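Local coordinates for protein pectate lyase (Erwinia chrysanthemi, PDB 1RU4) that probably cleaves the pectate of plant cell walls by eliminative, calcium-dependent chemistry, as a polysaccharide lyase built on a parallel beta-helix, at residues 327-331 / 332-336; 337-340 / 341-344. One frame throughout, in Å; residues are numbered along the deposited sequence.

Interaction 1. Residues 327-331 / 332-336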
ATOM      1  N   ALA A 327     -17.642   0.080 -20.831  1.00  7.09           N
ATOM      2  CA  ALA A 327     -17.629  -1.130 -20.015  1.00  6.73           C
ATOM      3  C   ALA A 327     -18.222  -2.348 -20.708  1.00  8.51           C
ATOM      4  O   ALA A 327     -19.348  -2.311 -21.201  1.00  9.77           O
ATOM      5  CB  ALA A 327     -18.362  -0.871 -18.700  1.00  9.54           C
ATOM      6  N   LYS A 328     -17.444  -3.426 -20.743  1.00  7.88           N
ATOM      7  CA  LYS A 328     -17.908  -4.709 -21.257  1.00  8.83           C
ATOM      8  C   LYS A 328     -17.012  -5.829 -20.740  1.00  8.22           C
ATOM      9  O   LYS A 328     -15.936  -5.573 -20.195  1.00  8.10           O
ATOM     10  CB  LYS A 328     -17.983  -4.714 -22.791  1.00 12.64           C
ATOM     11  CG  LYS A 328     -16.655  -4.650 -23.519  1.00 16.06           C
ATOM     12  CD  LYS A 328     -16.879  -4.671 -25.029  1.00 19.44           C
ATOM     13  CE  LYS A 328     -15.570  -4.700 -25.795  1.00 21.35           C
ATOM     14  NZ  LYS A 328     -15.794  -4.724 -27.270  1.00 23.41           N
ATOM     15  N   SER A 329     -17.485  -7.066 -20.872  1.00  7.28           N
ATOM     16  CA  SER A 329     -16.762  -8.240 -20.383  1.00  6.46           C
ATOM     17  C   SER A 329     -16.569  -8.245 -18.867  1.00  6.68           C
ATOM     18  O   SER A 329     -15.590  -8.787 -18.353  1.00  5.70           O
ATOM     19  CB  SER A 329     -15.421  -8.402 -21.108  1.00  9.31           C
ATOM     20  OG  SER A 329     -15.635  -8.778 -22.458  1.00 16.10           O
ATOM     21  N   ASN A 330     -17.517  -7.637 -18.159  1.00  5.62           N
ATOM     22  CA  ASN A 330     -17.536  -7.649 -16.699  1.00  4.31           C
ATOM     23  C   ASN A 330     -18.658  -8.591 -16.262  1.00  5.57           C
ATOM     24  O   ASN A 330     -19.567  -8.883 -17.041  1.00  5.23           O
ATOM     25  CB  ASN A 330     -17.790  -6.240 -16.151  1.00  5.69           C
ATOM     26  CG  ASN A 330     -16.779  -5.226 -16.655  1.00  4.35           C
ATOM     27  OD1 ASN A 330     -15.592  -5.297 -16.334  1.00  4.41           O
ATOM     28  ND2 ASN A 330     -17.247  -4.273 -17.457  1.00  5.28           N
ATOM     29  N   SER A 331     -18.605  -9.065 -15.020  1.00  5.45           N
ATOM     30  CA  SER A 331     -19.613 -10.007 -14.543  1.00  5.06           C
ATOM     31  C   SER A 331     -21.016  -9.398 -14.490  1.00  6.87           C
ATOM     32  O   SER A 331     -22.009 -10.128 -14.467  1.00  7.54           O
ATOM     33  CB  SER A 331     -19.226 -10.582 -13.175  1.00  5.60           C
ATOM     34  OG  SER A 331     -19.294  -9.604 -12.151  1.00  5.85           O
ATOM     35  N   TRP A 332     -21.088  -8.066 -14.499  1.00  6.40           N
ATOM     36  CA  TRP A 332     -22.362  -7.349 -14.444  1.00  6.66           C
ATOM     37  C   TRP A 332     -22.861  -6.838 -15.797  1.00  7.64           C
ATOM     38  O   TRP A 332     -23.852  -6.104 -15.860  1.00  8.76           O
ATOM     39  CB  TRP A 332     -22.292  -6.193 -13.437  1.00  7.81           C
ATOM     40  CG  TRP A 332     -21.338  -5.100 -13.814  1.00  7.33           C
ATOM     41  CD1 TRP A 332     -21.598  -4.021 -14.609  1.00  7.71           C
ATOM     42  CD2 TRP A 332     -19.976  -4.969 -13.392  1.00  5.95           C
ATOM     43  NE1 TRP A 332     -20.481  -3.224 -14.710  1.00  7.67           N
ATOM     44  CE2 TRP A 332     -19.472  -3.782 -13.971  1.00  6.41           C
ATOM     45  CE3 TRP A 332     -19.133  -5.738 -12.579  1.00  4.80           C
ATOM     46  CZ2 TRP A 332     -18.158  -3.346 -13.762  1.00  4.82           C
ATOM     47  CZ3 TRP A 332     -17.826  -5.303 -12.370  1.00  4.81           C
ATOM     48  CH2 TRP A 332     -17.355  -4.117 -12.959  1.00  5.01           C
ATOM     49  N   ASP A 333     -22.160  -7.175 -16.874  1.00  7.91           N
ATOM     50  CA  ASP A 333     -22.658  -6.839 -18.203  1.00  8.33           C
ATOM     51  C   ASP A 333     -22.571  -7.990 -19.206  1.00  9.37           C
ATOM     52  O   ASP A 333     -23.370  -8.922 -19.131  1.00 11.37           O
ATOM     53  CB  ASP A 333     -22.084  -5.512 -18.750  1.00  9.21           C
ATOM     54  CG  ASP A 333     -20.572  -5.393 -18.605  1.00  9.46           C
ATOM     55  OD1 ASP A 333     -20.110  -4.341 -18.110  1.00  7.29           O
ATOM     56  OD2 ASP A 333     -19.843  -6.313 -19.022  1.00  7.93           O
ATOM     57  N   THR A 334     -21.600  -7.957 -20.112  1.00  9.63           N
ATOM     58  CA  THR A 334     -21.501  -8.983 -21.149  1.00 10.71           C
ATOM     59  C   THR A 334     -20.614 -10.177 -20.800  1.00 11.02           C
ATOM     60  O   THR A 334     -20.562 -11.155 -21.550  1.00 12.16           O
ATOM     61  CB  THR A 334     -21.046  -8.385 -22.492  1.00 11.24           C
ATOM     62  OG1 THR A 334     -19.726  -7.846 -22.361  1.00 12.97           O
ATOM     63  CG2 THR A 334     -21.998  -7.276 -22.930  1.00 11.81           C
ATOM     64  N   GLY A 335     -19.901 -10.090 -19.680  1.00 10.09           N
ATOM     65  CA  GLY A 335     -19.100 -11.216 -19.233  1.00  8.69           C
ATOM     66  C   GLY A 335     -19.983 -12.232 -18.532  1.00  8.48           C
ATOM     67  O   GLY A 335     -21.159 -11.959 -18.291  1.00  9.06           O
ATOM     68  N   PRO A 336     -19.462 -13.424 -18.210  1.00  8.02           N
ATOM     69  CA  PRO A 336     -20.265 -14.443 -17.528  1.00  7.61           C
ATOM     70  C   PRO A 336     -20.591 -14.042 -16.085  1.00  7.68           C
ATOM     71  O   PRO A 336     -19.830 -13.309 -15.448  1.00  8.65           O
ATOM     72  CB  PRO A 336     -19.364 -15.677 -17.588  1.00  8.53           C
ATOM     73  CG  PRO A 336     -17.990 -15.082 -17.525  1.00 10.92           C
ATOM     74  CD  PRO A 336     -18.100 -13.919 -18.480  1.00  8.06           C
TER
HETATM   75  O   HOH W   1     -23.219 -11.498 -16.493  1.00 15.51           O
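One face of the Trp332 indole carries the side chain of Asn330: CB sits 3.5 Å from the centroid of the six-membered ring, a CH-pi contact almost straight above the ring centre. The amide plane lies almost parallel to the indole, 8° apart, stacking the polar group flat on an aromatic surface. That amide then meets the Asp333 carboxylate at 61°: Asn330 ND2 donates to the syn lone pair of Asp333 OD1 (2.9 Å), nearly straight and in the amide plane.

The other carboxylate oxygen, Asp333 OD2, takes the backbone N of Asn330 at 2.8 Å and, on its anti side, the backbone N of Thr334. Asp333 CG is tucked between its own N and carbonyl carbon (chi1 48°), which turns the carboxylate back over the turn; aspartate suits the place because its two oxygens serve three N-H groups. The type I turn bond runs from Asp333 N to Asn330 O (3.1 Å). Gly335 N reaches Asn330 O at 2.9 Å, from the face opposite Asp333 N; glycine fits, as a CB here would run into that oxygen and the Ser329 carbonyl carbon. Thr334 OG1 accepts from Ser329 N (2.8 Å).

This turn follows strand 325-328 of the beta-helix. Asn313 of strand 308-316 donates to Asn330 OD1. The wide indole suits a place between the Asn330 amide and the rings of Tyr296 and Phe310, with Val320 and Val322 of strand 320-322.

Interaction 2. Residues 337-340 / 341-344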
ATOM      1  N   ALA A 337     -21.727 -14.517 -15.582  1.00  9.03           N
ATOM      2  CA  ALA A 337     -22.170 -14.211 -14.222  1.00  8.50           C
ATOM      3  C   ALA A 337     -21.280 -14.852 -13.158  1.00  8.56           C
ATOM      4  O   ALA A 337     -20.788 -15.968 -13.338  1.00  9.33           O
ATOM      5  CB  ALA A 337     -23.616 -14.668 -14.033  1.00 10.91           C
ATOM      6  N   ALA A 338     -21.071 -14.132 -12.058  1.00  6.95           N
ATOM      7  CA  ALA A 338     -20.275 -14.636 -10.943  1.00  6.91           C
ATOM      8  C   ALA A 338     -21.149 -15.049  -9.763  1.00  6.68           C
ATOM      9  O   ALA A 338     -22.088 -14.340  -9.389  1.00  7.68           O
ATOM     10  CB  ALA A 338     -19.264 -13.584 -10.498  1.00  7.68           C
ATOM     11  N   SER A 339     -20.840 -16.209  -9.192  1.00  5.81           N
ATOM     12  CA  SER A 339     -21.530 -16.710  -8.006  1.00  5.74           C
ATOM     13  C   SER A 339     -20.513 -17.388  -7.090  1.00  5.94           C
ATOM     14  O   SER A 339     -19.348 -17.565  -7.462  1.00  5.91           O
ATOM     15  CB  SER A 339     -22.645 -17.689  -8.389  1.00  7.47           C
ATOM     16  OG  SER A 339     -22.116 -18.854  -8.993  1.00  9.02           O
ATOM     17  N   ALA A 340     -20.953 -17.766  -5.894  1.00  6.01           N
ATOM     18  CA  ALA A 340     -20.067 -18.378  -4.912  1.00  6.28           C
ATOM     19  C   ALA A 340     -19.309 -19.601  -5.433  1.00  5.97           C
ATOM     20  O   ALA A 340     -18.132 -19.779  -5.128  1.00  6.62           O
ATOM     21  CB  ALA A 340     -20.846 -18.735  -3.660  1.00  7.77           C
ATOM     22  N   SER A 341     -19.972 -20.417  -6.248  1.00  5.70           N
ATOM     23  CA  SER A 341     -19.356 -21.633  -6.772  1.00  5.81           C
ATOM     24  C   SER A 341     -18.188 -21.382  -7.728  1.00  5.26           C
ATOM     25  O   SER A 341     -17.421 -22.298  -8.018  1.00  6.94           O
ATOM     26  CB  SER A 341     -20.403 -22.525  -7.448  1.00  5.87           C
ATOM     27  OG  SER A 341     -20.945 -21.903  -8.598  1.00  8.60           O
ATOM     28  N   ASP A 342     -18.048 -20.147  -8.208  1.00  4.72           N
ATOM     29  CA  ASP A 342     -16.954 -19.802  -9.118  1.00  4.67           C
ATOM     30  C   ASP A 342     -15.608 -19.654  -8.420  1.00  4.59           C
ATOM     31  O   ASP A 342     -14.581 -19.496  -9.078  1.00  6.04           O
ATOM     32  CB  ASP A 342     -17.268 -18.509  -9.874  1.00  5.82           C
ATOM     33  CG  ASP A 342     -18.375 -18.683 -10.884  1.00  6.98           C
ATOM     34  OD1 ASP A 342     -18.283 -19.611 -11.711  1.00  6.76           O
ATOM     35  OD2 ASP A 342     -19.336 -17.889 -10.857  1.00  8.07           O
ATOM     36  N   PHE A 343     -15.610 -19.711  -7.092  1.00  5.70           N
ATOM     37  CA  PHE A 343     -14.382 -19.516  -6.334  1.00  6.88           C
ATOM     38  C   PHE A 343     -14.034 -20.706  -5.452  1.00  6.34           C
ATOM     39  O   PHE A 343     -14.909 -21.313  -4.836  1.00  8.02           O
ATOM     40  CB  PHE A 343     -14.491 -18.229  -5.512  1.00  7.99           C
ATOM     41  CG  PHE A 343     -14.812 -17.024  -6.347  1.00  6.79           C
ATOM     42  CD1 PHE A 343     -16.132 -16.638  -6.557  1.00  7.66           C
ATOM     43  CD2 PHE A 343     -13.796 -16.323  -6.990  1.00  7.57           C
ATOM     44  CE1 PHE A 343     -16.440 -15.577  -7.403  1.00  9.66           C
ATOM     45  CE2 PHE A 343     -14.092 -15.259  -7.838  1.00  9.42           C
ATOM     46  CZ  PHE A 343     -15.417 -14.887  -8.045  1.00  9.62           C
ATOM     47  N   VAL A 344     -12.747 -21.045  -5.416  1.00  6.30           N
ATOM     48  CA  VAL A 344     -12.267 -22.160  -4.604  1.00  5.32           C
ATOM     49  C   VAL A 344     -12.545 -21.890  -3.126  1.00  5.36           C
ATOM     50  O   VAL A 344     -12.996 -22.778  -2.397  1.00  6.43           O
ATOM     51  CB  VAL A 344     -10.752 -22.403  -4.811  1.00  6.40           C
ATOM     52  CG1 VAL A 344     -10.272 -23.537  -3.914  1.00  5.60           C
ATOM     53  CG2 VAL A 344     -10.469 -22.739  -6.269  1.00  7.41           C
TER
HETATM   54  O   HOH W   2     -23.243 -21.091  -8.685  1.00  4.60           O
HETATM   55  O   HOH W   3     -21.897 -18.545 -11.747  1.00 15.48           O
HETATM   56  O   HOH W   4     -16.814 -20.501  -2.850  1.00 25.12           O
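Asp342 OD2 is gripped by two donors, the backbone N of Ser339 at 2.8 Å and a water that also bonds Ser339 OG. In the short 3-10 turn that ends at Asp342, the aspartate reaches back to the amide three residues earlier, while Asp342 N donates to Ser339 O (3.0 Å). Main chain and side chain thus tie the same two residues together in both directions. Asp342 CG lies beside its backbone N, anti to the carbonyl carbon (chi1 -70°), and this aims the carboxylate back toward Ser339. The Ser339 N-H arrives on the anti side of OD2, 16° out of the carboxylate plane. Asp342 OD1 is hydrogen-bonded to Ser373 OG; aspartate's single CH2 is short enough for OD2 to fold back to Ser339 N while OD1 stays with Ser373.

The next bond of the turn runs from Phe343 N to Ala340 O, 3.2 Å long. Phe343 is buried, and its ring packs on Val314 and Leu316 of strand 308-316, which suits a large nonpolar side chain. Small Ser339 and Ser341 suit the solvent side. Another water donates to both Ala340 O and Phe343 O. At the ring, Ala340 O lies at the edge, near the plane, 4.0 Å from Phe343 CD1.

How the interactions relate
The two contacts lie in series along the segment that leaves the beta-helix after strand 325-328, their centres about 15 Å apart, and they touch where Ser331 CB meets Ala338 CB at 4.0 Å. Both use an aspartate to accept a backbone N-H three residues earlier, and both rest against strand 308-316. Interaction 1 is the more superficial; its one buried residue, Asn330, lies flat on an indole and donates from its amide to a carboxylate. Interaction 2 is partly buried, with Asp342 and Phe343 inward and the serines toward solvent. An amide laid on an indole sets 327-336 apart; in 337-344 the phenylalanine packs inward on the strand instead, and water takes part in both.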